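Local atomic coordinates of putative peptidyl-arginine deiminase family protein (Campylobacter jejuni subsp. jejuni serotype O:2, PDB entry 6B10), a protein that probably hydrolyses agmatine to N-carbamoylputrescine, as an agmatine deiminase of the polyamine pathway to putrescine. Residues T219-I224 / D249-P254. Numbering follows the deposited sequence.
Sequences TIAHCI and DLLELP
His-222 lies side by side with Glu-252 on the neighbouring parallel strand. CE1 of the His-222 ring meets CG of Glu-252 at 3.9 Å. The CB of Leu-250 comes to the edge of the same ring, 3.9 Å from NE2 of His-222. The imidazole hangs over the partner strand because CG sits between the backbone N and the carbonyl carbon (chi1 69°). ND1 of His-222 donates to the O of Cys-223 (3.1 Å), from well above that carbonyl's plane. NE2 of His-222 shares a water with OE2 of Glu-252. Partners at both ring nitrogens probably restrain its rotation. OE2 of Glu-252 also makes a salt bridge to Lys-240 of helix 233-244.

Five backbone hydrogen bonds join the strands, from Ile-220 N to Asp-249 O (2.8 Å) through to Ile-224 N to Leu-253 O. Packing is tighter toward Ala-221 and Leu-253, buried on the same face, where Ala-221 CB touches Leu-253 CD1 at 3.9 Å. At the far end, on the His-222 face, CG2 of Ile-224 rests on Pro-254 CB and beside OE1 of Glu-252.

The Thr-219 and Asp-249 end is looser and more exposed. A water donates to Thr-219 OG1 (2.6 Å) and to Asp-249 OD2, bridging the two side chains. Thr-219 OG1 is also hydrogen-bonded to Asp-216 OD1.

Helix 233-244 covers His-222 and Leu-250. Helix 289-300 meets Leu-251 on the other face and also touches Pro-254. The two parallel strands, joined through helix 233-244, form a beta-alpha-beta crossover within the deiminase fold.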
# COMPACT_ATOMS: atom_id res chain seq x y z
N THR A 219 -14.42 -2.25 -9.56
CA THR A 219 -13.66 -1.26 -10.33
C THR A 219 -12.16 -1.28 -10.05
O THR A 219 -11.73 -1.31 -8.89
CB THR A 219 -14.18 0.15 -10.05
OG1 THR A 219 -15.62 0.12 -10.02
CG2 THR A 219 -13.72 1.12 -11.11
N ILE A 220 -11.37 -1.24 -11.12
CA ILE A 220 -9.93 -1.17 -11.04
C ILE A 220 -9.42 0.14 -11.63
O ILE A 220 -9.73 0.48 -12.79
CB ILE A 220 -9.26 -2.34 -11.78
CG1 ILE A 220 -9.58 -3.65 -11.06
CG2 ILE A 220 -7.74 -2.14 -11.83
CD1 ILE A 220 -9.16 -4.90 -11.81
N ALA A 221 -8.65 0.88 -10.83
CA ALA A 221 -7.97 2.07 -11.30
C ALA A 221 -6.56 1.67 -11.66
O ALA A 221 -5.92 0.97 -10.88
CB ALA A 221 -7.95 3.13 -10.20
N HIS A 222 -6.08 2.11 -12.82
CA HIS A 222 -4.80 1.64 -13.35
C HIS A 222 -4.04 2.72 -14.12
O HIS A 222 -4.64 3.57 -14.79
CB HIS A 222 -4.99 0.40 -14.24
CG HIS A 222 -5.70 0.67 -15.53
ND1 HIS A 222 -5.04 1.09 -16.67
CD2 HIS A 222 -7.01 0.57 -15.87
CE1 HIS A 222 -5.92 1.26 -17.65
NE2 HIS A 222 -7.12 0.95 -17.19
N CYS A 223 -2.72 2.66 -14.02
CA CYS A 223 -1.85 3.58 -14.72
C CYS A 223 -2.01 3.46 -16.22
O CYS A 223 -2.25 2.38 -16.74
CB CYS A 223 -0.40 3.34 -14.34
SG CYS A 223 -0.07 3.74 -12.62
N ILE A 224 -1.91 4.59 -16.90
CA ILE A 224 -1.89 4.63 -18.35
C ILE A 224 -0.91 5.72 -18.75
O ILE A 224 -0.55 6.57 -17.94
CB ILE A 224 -3.32 4.86 -18.94
CG1 ILE A 224 -3.42 4.40 -20.39
CG2 ILE A 224 -3.72 6.33 -18.87
CD1 ILE A 224 -3.02 2.96 -20.66
N ASP A 249 -14.82 -2.88 -14.26
CA ASP A 249 -14.82 -1.51 -14.76
C ASP A 249 -13.42 -0.92 -14.55
O ASP A 249 -12.74 -1.23 -13.57
CB ASP A 249 -15.88 -0.67 -14.04
CG ASP A 249 -17.31 -1.10 -14.39
OD1 ASP A 249 -17.50 -1.77 -15.42
OD2 ASP A 249 -18.24 -0.75 -13.63
N LEU A 250 -12.98 -0.11 -15.51
CA LEU A 250 -11.63 0.45 -15.48
C LEU A 250 -11.67 1.96 -15.40
O LEU A 250 -12.47 2.60 -16.06
CB LEU A 250 -10.86 0.03 -16.73
CG LEU A 250 -10.68 -1.48 -16.93
CD1 LEU A 250 -9.95 -1.74 -18.23
CD2 LEU A 250 -9.95 -2.13 -15.76
N LEU A 251 -10.78 2.51 -14.57
CA LEU A 251 -10.61 3.95 -14.41
C LEU A 251 -9.13 4.25 -14.63
O LEU A 251 -8.27 3.61 -14.04
CB LEU A 251 -11.08 4.38 -13.01
CG LEU A 251 -11.11 5.87 -12.65
CD1 LEU A 251 -12.21 6.17 -11.63
CD2 LEU A 251 -9.76 6.34 -12.10
N GLU A 252 -8.83 5.23 -15.49
CA GLU A 252 -7.44 5.44 -15.92
C GLU A 252 -6.74 6.49 -15.08
O GLU A 252 -7.33 7.49 -14.68
CB GLU A 252 -7.38 5.81 -17.40
CG GLU A 252 -7.77 4.66 -18.32
CD GLU A 252 -7.62 4.98 -19.79
OE1 GLU A 252 -7.30 6.14 -20.14
OE2 GLU A 252 -7.80 4.06 -20.61
N LEU A 253 -5.46 6.24 -14.81
CA LEU A 253 -4.62 7.14 -14.04
C LEU A 253 -3.42 7.51 -14.89
O LEU A 253 -2.39 6.85 -14.82
CB LEU A 253 -4.15 6.45 -12.75
CG LEU A 253 -5.24 5.90 -11.83
CD1 LEU A 253 -4.62 5.04 -10.74
CD2 LEU A 253 -6.08 7.02 -11.23
N PRO A 254 -3.55 8.56 -15.73
CA PRO A 254 -2.45 8.93 -16.62
C PRO A 254 -1.23 9.41 -15.86
O PRO A 254 -1.34 10.32 -15.04
CB PRO A 254 -3.04 10.06 -17.47
CG PRO A 254 -4.16 10.61 -16.65
CD PRO A 254 -4.72 9.44 -15.92
O HOH W 1 -17.50 1.01 -11.56
O HOH W 2 -8.75 1.73 -19.34